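Local coordinates for protein enolase (alpha proteobacterium BAL199, PDB 3UGV) that probably catalyses a magnesium-dependent reaction of the mandelate racemase and enolase superfamily, starting by proton abstraction beside a carboxylate, at residues A160-G165 / T188-L193; L247-E252 / A343-W348; P272-E277 / L296-F301. All blocks are in the same frame, centred on the assembly; numbering follows the deposited sequence.

Contact 1: A160-G165 / T188-L193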
loop_
_atom_site.group_PDB
_atom_site.type_symbol
_atom_site.label_atom_id
_atom_site.label_comp_id
_atom_site.label_asym_id
_atom_site.label_seq_id
_atom_site.Cartn_x
_atom_site.Cartn_y
_atom_site.Cartn_z
ATOM N N ALA F 160 -17.222 -2.962 35.020
ATOM C CA ALA F 160 -16.763 -4.317 34.736
ATOM C C ALA F 160 -17.866 -5.147 34.117
ATOM O O ALA F 160 -19.026 -4.751 34.099
ATOM C CB ALA F 160 -16.237 -4.987 36.000
ATOM N N TYR F 161 -17.492 -6.300 33.586
ATOM C CA TYR F 161 -18.462 -7.263 33.099
ATOM C C TYR F 161 -18.108 -8.595 33.716
ATOM O O TYR F 161 -16.949 -8.843 34.070
ATOM C CB TYR F 161 -18.453 -7.339 31.564
ATOM C CG TYR F 161 -17.177 -7.916 30.940
ATOM C CD1 TYR F 161 -17.087 -9.259 30.629
ATOM C CD2 TYR F 161 -16.087 -7.103 30.636
ATOM C CE1 TYR F 161 -15.944 -9.781 30.052
ATOM C CE2 TYR F 161 -14.953 -7.612 30.054
ATOM C CZ TYR F 161 -14.891 -8.956 29.765
ATOM O OH TYR F 161 -13.777 -9.487 29.199
ATOM N N ASN F 162 -19.103 -9.456 33.844
ATOM C CA ASN F 162 -18.939 -10.676 34.610
ATOM C C ASN F 162 -18.548 -11.859 33.720
ATOM O O ASN F 162 -19.367 -12.354 32.937
ATOM C CB ASN F 162 -20.248 -10.967 35.375
ATOM C CG ASN F 162 -20.098 -12.070 36.413
ATOM O OD1 ASN F 162 -19.203 -12.921 36.331
ATOM N ND2 ASN F 162 -20.989 -12.067 37.395
ATOM N N SER F 163 -17.308 -12.330 33.837
ATOM C CA SER F 163 -16.921 -13.522 33.089
ATOM C C SER F 163 -16.886 -14.820 33.900
ATOM O O SER F 163 -16.257 -15.792 33.483
ATOM C CB SER F 163 -15.614 -13.314 32.297
ATOM O OG SER F 163 -14.499 -13.146 33.139
ATOM N N ASN F 164 -17.584 -14.853 35.033
ATOM C CA ASN F 164 -17.574 -16.055 35.871
ATOM C C ASN F 164 -18.040 -17.346 35.186
ATOM O O ASN F 164 -17.610 -18.433 35.571
ATOM C CB ASN F 164 -18.406 -15.854 37.128
ATOM C CG ASN F 164 -17.581 -15.413 38.320
ATOM O OD1 ASN F 164 -16.348 -15.519 38.333
ATOM N ND2 ASN F 164 -18.270 -14.928 39.347
ATOM N N GLY F 165 -18.927 -17.241 34.197
ATOM C CA GLY F 165 -19.522 -18.437 33.614
ATOM C C GLY F 165 -20.132 -18.308 32.226
ATOM O O GLY F 165 -19.503 -17.799 31.307
ATOM N N THR F 188 -27.771 -2.406 40.828
ATOM C CA THR F 188 -28.500 -2.602 39.579
ATOM C C THR F 188 -27.880 -3.695 38.696
ATOM O O THR F 188 -28.387 -3.977 37.616
ATOM C CB THR F 188 -28.659 -1.285 38.793
ATOM O OG1 THR F 188 -27.371 -0.711 38.551
ATOM C CG2 THR F 188 -29.517 -0.279 39.583
ATOM N N GLY F 189 -26.780 -4.291 39.152
ATOM C CA GLY F 189 -26.201 -5.451 38.487
ATOM C C GLY F 189 -25.110 -5.131 37.479
ATOM O O GLY F 189 -24.951 -3.967 37.076
ATOM N N PHE F 190 -24.346 -6.151 37.079
ATOM C CA PHE F 190 -23.382 -5.973 35.989
ATOM C C PHE F 190 -24.081 -5.482 34.731
ATOM O O PHE F 190 -25.210 -5.889 34.441
ATOM C CB PHE F 190 -22.656 -7.274 35.669
ATOM C CG PHE F 190 -21.539 -7.590 36.612
ATOM C CD1 PHE F 190 -20.378 -6.835 36.599
ATOM C CD2 PHE F 190 -21.637 -8.653 37.499
ATOM C CE1 PHE F 190 -19.332 -7.125 37.462
ATOM C CE2 PHE F 190 -20.588 -8.955 38.356
ATOM C CZ PHE F 190 -19.435 -8.185 38.338
ATOM N N LYS F 191 -23.410 -4.623 33.974
ATOM C CA LYS F 191 -23.983 -4.105 32.735
ATOM C C LYS F 191 -23.528 -4.924 31.530
ATOM O O LYS F 191 -23.918 -4.640 30.392
ATOM C CB LYS F 191 -23.616 -2.638 32.547
ATOM C CG LYS F 191 -24.038 -1.710 33.687
ATOM C CD LYS F 191 -23.342 -0.336 33.503
ATOM C CE LYS F 191 -23.948 0.792 34.343
ATOM N NZ LYS F 191 -23.755 0.655 35.815
ATOM N N GLY F 192 -22.700 -5.935 31.780
ATOM C CA GLY F 192 -22.240 -6.805 30.714
ATOM C C GLY F 192 -21.866 -8.172 31.254
ATOM O O GLY F 192 -21.464 -8.306 32.402
ATOM N N LEU F 193 -22.012 -9.188 30.415
ATOM C CA LEU F 193 -21.736 -10.573 30.787
ATOM C C LEU F 193 -20.881 -11.138 29.665
ATOM O O LEU F 193 -21.125 -10.824 28.507
ATOM C CB LEU F 193 -23.051 -11.368 30.850
ATOM C CG LEU F 193 -24.092 -10.917 31.875
ATOM C CD1 LEU F 193 -25.367 -11.712 31.719
ATOM C CD2 LEU F 193 -23.545 -11.090 33.284
HETATM O O HOH W 1 -21.210 -3.157 34.688
#
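A160 and F190 meet where strand 157-162 runs beside the start of strand 192-196, in the barrel domain of the enolase superfamily. Helix 171-183 lies between the two strands along the chain. The CB of A160 packs on F190 CE1 at 4.0 Å, and A160 O lies at the edge of the F190 ring. A water lies between A160 O and K191 N, accepting from K191 N at 2.7 Å. Next, Y161 sets its CB 3.3 Å from G192 O. A side chain on G192 would be tight against that CB. The ring of Y161 runs on into the barrel, and its OH is hydrogen-bonded to K194. N162 is bridged with L193, and N162 N bonds to G192 O at 3.0 Å. The backbone places N162 CB over one face of the F190 ring as a CH-pi contact, 3.7 Å from the centroid. A chi1 of -169° swings the amide on across the ring, its plane 60° from that of the ring, with ND2 3.3 Å from F190 CE2. ND2 also reaches L181 O and E184. W348 also meets the F190 ring. With an alanine at F190, N162 CB would probably lose the face it rests on, and a gap would open beside A160. The segment then turns: N162 OD1 accepts from N164 N at 2.8 Å, an Asx turn.

Contact 2: L247-E252 / A343-W348. With MG (magnesium ion), chain B.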
loop_
_atom_site.group_PDB
_atom_site.type_symbol
_atom_site.label_atom_id
_atom_site.label_comp_id
_atom_site.label_asym_id
_atom_site.label_seq_id
_atom_site.Cartn_x
_atom_site.Cartn_y
_atom_site.Cartn_z
ATOM N N LEU F 247 -24.312 -7.919 19.512
ATOM C CA LEU F 247 -23.314 -8.232 20.546
ATOM C C LEU F 247 -22.395 -7.047 20.808
ATOM O O LEU F 247 -22.183 -6.211 19.923
ATOM C CB LEU F 247 -22.458 -9.424 20.117
ATOM C CG LEU F 247 -23.236 -10.689 19.774
ATOM C CD1 LEU F 247 -22.314 -11.700 19.133
ATOM C CD2 LEU F 247 -23.913 -11.245 21.041
ATOM N N GLU F 248 -21.855 -6.974 22.022
ATOM C CA GLU F 248 -20.920 -5.913 22.383
ATOM C C GLU F 248 -19.591 -6.132 21.647
ATOM O O GLU F 248 -19.000 -5.201 21.116
ATOM C CB GLU F 248 -20.679 -5.901 23.885
ATOM C CG GLU F 248 -19.566 -4.948 24.336
ATOM C CD GLU F 248 -20.019 -3.504 24.480
ATOM O OE1 GLU F 248 -21.235 -3.234 24.329
ATOM O OE2 GLU F 248 -19.156 -2.640 24.767
ATOM N N TRP F 249 -19.133 -7.376 21.603
ATOM C CA TRP F 249 -18.012 -7.725 20.741
ATOM C C TRP F 249 -17.922 -9.216 20.534
ATOM O O TRP F 249 -18.560 -9.981 21.255
ATOM C CB TRP F 249 -16.687 -7.201 21.298
ATOM C CG TRP F 249 -16.151 -7.892 22.540
ATOM C CD1 TRP F 249 -15.822 -9.219 22.684
ATOM C CD2 TRP F 249 -15.798 -7.263 23.780
ATOM N NE1 TRP F 249 -15.326 -9.453 23.950
ATOM C CE2 TRP F 249 -15.286 -8.265 24.633
ATOM C CE3 TRP F 249 -15.866 -5.948 24.253
ATOM C CZ2 TRP F 249 -14.863 -7.991 25.929
ATOM C CZ3 TRP F 249 -15.446 -5.684 25.542
ATOM C CH2 TRP F 249 -14.955 -6.698 26.364
ATOM N N ILE F 250 -17.122 -9.611 19.546
ATOM C CA ILE F 250 -16.798 -11.010 19.290
ATOM C C ILE F 250 -15.298 -11.239 19.525
ATOM O O ILE F 250 -14.444 -10.540 18.953
ATOM C CB ILE F 250 -17.155 -11.392 17.852
ATOM C CG1 ILE F 250 -18.659 -11.234 17.622
ATOM C CG2 ILE F 250 -16.705 -12.809 17.527
ATOM C CD1 ILE F 250 -19.015 -11.225 16.150
ATOM N N GLU F 251 -14.978 -12.230 20.352
ATOM C CA GLU F 251 -13.616 -12.390 20.846
ATOM C C GLU F 251 -12.957 -13.655 20.320
ATOM O O GLU F 251 -13.559 -14.728 20.371
ATOM C CB GLU F 251 -13.638 -12.401 22.375
ATOM C CG GLU F 251 -12.298 -12.306 23.053
ATOM C CD GLU F 251 -12.438 -12.265 24.573
ATOM O OE1 GLU F 251 -13.344 -11.552 25.087
ATOM O OE2 GLU F 251 -11.654 -12.957 25.251
ATOM N N GLU F 252 -11.735 -13.489 19.801
ATOM C CA GLU F 252 -10.832 -14.575 19.357
ATOM C C GLU F 252 -11.497 -15.773 18.689
ATOM O O GLU F 252 -11.499 -16.886 19.239
ATOM C CB GLU F 252 -9.948 -15.060 20.515
ATOM C CG GLU F 252 -8.871 -14.067 20.924
ATOM C CD GLU F 252 -7.871 -14.639 21.923
ATOM O OE1 GLU F 252 -8.282 -15.425 22.813
ATOM O OE2 GLU F 252 -6.668 -14.288 21.818
ATOM N N ALA F 343 -9.245 3.237 28.506
ATOM C CA ALA F 343 -9.912 2.218 29.311
ATOM C C ALA F 343 -11.315 1.954 28.806
ATOM O O ALA F 343 -12.059 2.875 28.489
ATOM C CB ALA F 343 -9.948 2.632 30.773
ATOM N N HIS F 344 -11.678 0.686 28.726
ATOM C CA HIS F 344 -12.962 0.325 28.156
ATOM C C HIS F 344 -13.745 -0.523 29.166
ATOM O O HIS F 344 -14.569 0.008 29.916
ATOM C CB HIS F 344 -12.756 -0.375 26.799
ATOM C CG HIS F 344 -14.017 -0.565 26.016
ATOM N ND1 HIS F 344 -14.132 -1.507 25.013
ATOM C CD2 HIS F 344 -15.224 0.053 26.096
ATOM C CE1 HIS F 344 -15.352 -1.457 24.505
ATOM N NE2 HIS F 344 -16.039 -0.529 25.155
ATOM N N TRP F 345 -13.480 -1.825 29.207
ATOM C CA TRP F 345 -14.135 -2.703 30.183
ATOM C C TRP F 345 -13.111 -3.453 31.017
ATOM O O TRP F 345 -12.026 -3.811 30.534
ATOM C CB TRP F 345 -15.003 -3.763 29.498
ATOM C CG TRP F 345 -16.268 -3.297 28.830
ATOM C CD1 TRP F 345 -16.403 -2.878 27.538
ATOM C CD2 TRP F 345 -17.588 -3.281 29.397
ATOM N NE1 TRP F 345 -17.716 -2.591 27.269
ATOM C CE2 TRP F 345 -18.467 -2.824 28.392
ATOM C CE3 TRP F 345 -18.110 -3.587 30.660
ATOM C CZ2 TRP F 345 -19.847 -2.670 28.611
ATOM C CZ3 TRP F 345 -19.483 -3.440 30.874
ATOM C CH2 TRP F 345 -20.331 -2.992 29.853
ATOM N N LEU F 346 -13.479 -3.726 32.265
ATOM C CA LEU F 346 -12.688 -4.586 33.136
ATOM C C LEU F 346 -13.308 -5.980 33.189
ATOM O O LEU F 346 -14.486 -6.126 33.505
ATOM C CB LEU F 346 -12.639 -4.003 34.545
ATOM C CG LEU F 346 -11.785 -4.853 35.488
ATOM C CD1 LEU F 346 -10.720 -4.023 36.162
ATOM C CD2 LEU F 346 -12.640 -5.576 36.500
ATOM N N GLU F 347 -12.532 -7.011 32.875
ATOM C CA GLU F 347 -13.069 -8.358 32.980
ATOM C C GLU F 347 -13.060 -8.789 34.436
ATOM O O GLU F 347 -12.010 -8.779 35.072
ATOM C CB GLU F 347 -12.253 -9.354 32.160
ATOM C CG GLU F 347 -12.845 -10.757 32.184
ATOM C CD GLU F 347 -11.989 -11.769 31.447
ATOM O OE1 GLU F 347 -12.487 -12.405 30.485
ATOM O OE2 GLU F 347 -10.812 -11.925 31.832
ATOM N N TRP F 348 -14.220 -9.181 34.961
ATOM C CA TRP F 348 -14.290 -9.595 36.356
ATOM C C TRP F 348 -14.652 -11.059 36.503
ATOM O O TRP F 348 -15.539 -11.563 35.817
ATOM C CB TRP F 348 -15.265 -8.719 37.152
ATOM C CG TRP F 348 -15.385 -9.084 38.627
ATOM C CD1 TRP F 348 -14.645 -8.572 39.662
ATOM C CD2 TRP F 348 -16.293 -10.032 39.219
ATOM N NE1 TRP F 348 -15.041 -9.140 40.855
ATOM C CE2 TRP F 348 -16.048 -10.036 40.612
ATOM C CE3 TRP F 348 -17.290 -10.872 38.712
ATOM C CZ2 TRP F 348 -16.758 -10.853 41.496
ATOM C CZ3 TRP F 348 -18.002 -11.679 39.598
ATOM C CH2 TRP F 348 -17.726 -11.667 40.970
HETATM MG MG MG B . -11.131 -14.587 26.136
HETATM O O HOH W 2 -18.924 -0.019 24.425
HETATM O O HOH W 3 -11.367 -14.291 28.203
HETATM O O HOH W 4 -10.564 -16.485 26.791
HETATM O O HOH W 5 -10.642 -15.317 24.212
#
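E248 and W345 make the direct hydrogen bond of this contact, between the residues leading into strand 249-251 and the loop before strand 346-348. Both strands belong to the barrel domain, and their side chains reach across its interior. W345 NE1 donates to E248 OE2 at 2.9 Å, with an angle of 148° at the hydrogen. The oxygen is met from above the carboxylate plane, not within it, and the carboxylate stands nearly upright to the indole. E248 gets there by a bend at chi2 (82°). The same OE2 accepts from a water at 2.7 Å. That water also bonds to H344 NE2, in the plane of the imidazole.

The aromatic contact lies alongside. W249 turns the edge of its six-membered ring toward the face of the W345 five-membered ring, an offset edge-to-face pair with planes at 78°. The closest atoms are W249 CZ3 and W345 CD1, 3.6 Å apart. W345 CD1 also lies over the centre of the H344 ring. A233 of the second subunit packs on H344, so this end of the contact borders the subunit interface.

The metal contacts lie at the other end. E251 OE2 binds magnesium at 1.9 Å. Its OE1 accepts from W249 NE1 at 3.1 Å through the anti lone pair, and forms a salt bridge with K194. E347 joins from the opposing strand: its OE1 accepts from a metal-bound water at 3.2 Å and also pairs with K194.

W249 thus links the aromatic contact to the metal. The metal, W249 and K194 together hold the E251 carboxylate against rotation, while E347 acts from the second shell through water.

Contact 3: P272-E277 / L296-F301. With MG (magnesium ion), chain B.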
loop_
_atom_site.group_PDB
_atom_site.type_symbol
_atom_site.label_atom_id
_atom_site.label_comp_id
_atom_site.label_asym_id
_atom_site.label_seq_id
_atom_site.Cartn_x
_atom_site.Cartn_y
_atom_site.Cartn_z
ATOM N N PRO F 272 -17.614 -5.117 16.585
ATOM C CA PRO F 272 -16.184 -5.045 16.914
ATOM C C PRO F 272 -15.562 -6.428 17.146
ATOM O O PRO F 272 -16.176 -7.311 17.753
ATOM C CB PRO F 272 -16.166 -4.219 18.218
ATOM C CG PRO F 272 -17.419 -3.391 18.161
ATOM C CD PRO F 272 -18.434 -4.286 17.493
ATOM N N LEU F 273 -14.342 -6.604 16.652
ATOM C CA LEU F 273 -13.605 -7.842 16.829
ATOM C C LEU F 273 -12.546 -7.625 17.908
ATOM O O LEU F 273 -11.757 -6.680 17.830
ATOM C CB LEU F 273 -12.940 -8.253 15.525
ATOM C CG LEU F 273 -12.079 -9.511 15.569
ATOM C CD1 LEU F 273 -12.952 -10.721 15.906
ATOM C CD2 LEU F 273 -11.361 -9.694 14.225
ATOM N N MET F 274 -12.544 -8.506 18.906
ATOM C CA MET F 274 -11.720 -8.346 20.095
ATOM C C MET F 274 -10.634 -9.410 20.131
ATOM O O MET F 274 -10.909 -10.579 19.902
ATOM C CB MET F 274 -12.593 -8.472 21.356
ATOM C CG MET F 274 -11.814 -8.636 22.634
ATOM S SD MET F 274 -10.864 -7.163 23.144
ATOM C CE MET F 274 -12.113 -6.180 23.962
ATOM N N ILE F 275 -9.401 -9.001 20.405
ATOM C CA ILE F 275 -8.324 -9.948 20.671
ATOM C C ILE F 275 -7.358 -9.291 21.634
ATOM O O ILE F 275 -7.567 -8.148 22.057
ATOM C CB ILE F 275 -7.522 -10.355 19.395
ATOM C CG1 ILE F 275 -6.739 -9.165 18.852
ATOM C CG2 ILE F 275 -8.438 -10.958 18.332
ATOM C CD1 ILE F 275 -5.900 -9.498 17.602
ATOM N N GLY F 276 -6.295 -9.996 21.986
ATOM C CA GLY F 276 -5.276 -9.375 22.809
ATOM C C GLY F 276 -4.845 -10.154 24.028
ATOM O O GLY F 276 -3.724 -9.970 24.492
ATOM N N GLU F 277 -5.697 -11.030 24.551
ATOM C CA GLU F 277 -5.306 -11.726 25.767
ATOM C C GLU F 277 -4.048 -12.561 25.552
ATOM O O GLU F 277 -3.434 -12.988 26.507
ATOM C CB GLU F 277 -6.428 -12.593 26.321
ATOM C CG GLU F 277 -6.726 -13.840 25.520
ATOM C CD GLU F 277 -8.005 -14.494 26.005
ATOM O OE1 GLU F 277 -9.077 -13.863 25.846
ATOM O OE2 GLU F 277 -7.942 -15.611 26.568
ATOM N N LEU F 296 -10.694 -3.912 18.952
ATOM C CA LEU F 296 -10.527 -3.716 20.394
ATOM C C LEU F 296 -9.406 -4.641 20.881
ATOM O O LEU F 296 -9.166 -5.683 20.277
ATOM C CB LEU F 296 -11.833 -4.041 21.133
ATOM C CG LEU F 296 -13.189 -3.495 20.659
ATOM C CD1 LEU F 296 -14.312 -4.169 21.434
ATOM C CD2 LEU F 296 -13.302 -1.984 20.801
ATOM N N VAL F 297 -8.707 -4.277 21.950
ATOM C CA VAL F 297 -7.686 -5.170 22.519
ATOM C C VAL F 297 -7.926 -5.427 24.018
ATOM O O VAL F 297 -8.484 -4.586 24.708
ATOM C CB VAL F 297 -6.257 -4.586 22.311
ATOM C CG1 VAL F 297 -5.989 -4.345 20.835
ATOM C CG2 VAL F 297 -6.099 -3.275 23.065
ATOM N N MET F 298 -7.492 -6.573 24.528
ATOM C CA MET F 298 -7.557 -6.824 25.971
ATOM C C MET F 298 -6.360 -7.640 26.458
ATOM O O MET F 298 -6.435 -8.865 26.541
ATOM C CB MET F 298 -8.872 -7.532 26.368
ATOM C CG MET F 298 -9.199 -8.748 25.495
ATOM S SD MET F 298 -10.737 -9.602 25.964
ATOM C CE MET F 298 -10.161 -10.594 27.331
ATOM N N PRO F 299 -5.252 -6.963 26.799
ATOM C CA PRO F 299 -4.054 -7.691 27.241
ATOM C C PRO F 299 -4.242 -8.411 28.578
ATOM O O PRO F 299 -4.976 -7.955 29.456
ATOM C CB PRO F 299 -3.002 -6.587 27.379
ATOM C CG PRO F 299 -3.503 -5.493 26.521
ATOM C CD PRO F 299 -4.992 -5.526 26.663
ATOM N N ASP F 300 -3.581 -9.552 28.698
ATOM C CA ASP F 300 -3.536 -10.344 29.909
ATOM C C ASP F 300 -2.225 -10.003 30.620
ATOM O O ASP F 300 -1.182 -9.930 29.968
ATOM C CB ASP F 300 -3.558 -11.822 29.514
ATOM C CG ASP F 300 -3.342 -12.743 30.691
ATOM O OD1 ASP F 300 -2.183 -12.871 31.130
ATOM O OD2 ASP F 300 -4.326 -13.346 31.172
ATOM N N PHE F 301 -2.262 -9.807 31.941
ATOM C CA PHE F 301 -1.085 -9.303 32.681
ATOM C C PHE F 301 0.127 -10.240 32.773
ATOM O O PHE F 301 1.271 -9.783 32.888
ATOM C CB PHE F 301 -1.489 -8.778 34.066
ATOM C CG PHE F 301 -2.387 -7.580 33.995
ATOM C CD1 PHE F 301 -1.854 -6.308 33.840
ATOM C CD2 PHE F 301 -3.761 -7.729 34.020
ATOM C CE1 PHE F 301 -2.674 -5.205 33.739
ATOM C CE2 PHE F 301 -4.593 -6.626 33.921
ATOM C CZ PHE F 301 -4.050 -5.366 33.775
HETATM MG MG MG B . -11.131 -14.587 26.136
HETATM O O HOH W 6 -1.571 -9.813 26.418
HETATM O O HOH W 4 -10.564 -16.485 26.791
HETATM O O HOH W 3 -11.367 -14.291 28.203
HETATM O O HOH W 5 -10.642 -15.317 24.212
#
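M274 and M298 are brought together by their torsions. M274 places CG anti to its backbone N (chi1 167°) and then bends at both later bonds, curling toward strand 296-297. In M298 a chi1 of 49° lays CG against M274 SD and lets the chain run on beside E277. The two methionine chains cross at about a right angle, with M274 SD 3.3 Å from M298 CG. M274 CE goes on to L296 CB at 3.6 Å, and P272 CB packs on L296 CD1.

Beneath them the backbones pair as parallel neighbours in the barrel sheet, the two strands of a beta-alpha-beta unit with helix 282-290 between them. L296 N donates to L273 O at 3.2 Å, and M298 N to I275 O at 2.9 Å. The bond from I275 N to L296 O is weak. G276 has positive phi, and a CB there would clash with M298 N.

Past the strands, E277 and M298 lie side by side. E277 OE1 binds magnesium at 2.2 Å, and M298 CE lies 3.8 Å from the same oxygen. A metal-bound water lies 2.8 Å from E277 OE2. Another water ties G276 O to D300 N. D300 caps the following helix through M302 N, and its OD2 is bonded to H327 ND1, consistent with the His-Asp pair known in mandelate racemase.

With OE1 on the metal and a metal-bound water beside OE2, the E277 carboxylate is probably held from turning, while the M298 methyl gives it an apolar neighbour.

Overall arrangement
Contacts 2 and 3 share one magnesium site at the mouth of the barrel. Contact 1 lies to its side, with the Y161 side chain about 7 Å from the ion. The centres of contacts 2 and 3 are about 8 Å apart, and E251 OE2 and E277 OE1 lie 2.8 Å apart on the same ion, with D225 as the third protein ligand. Strands 249-251 and 273-275 are sheet neighbours, and both contacts border the second subunit. Contacts 1 and 2, about 11 Å apart between centres, join through strands 157-162 and 346-348, where S163 N is 2.8 Å from W348 O. Contacts 1 and 3 are about 17 Å apart between centres, yet Y161 OH approaches M298 CE to 4.2 Å.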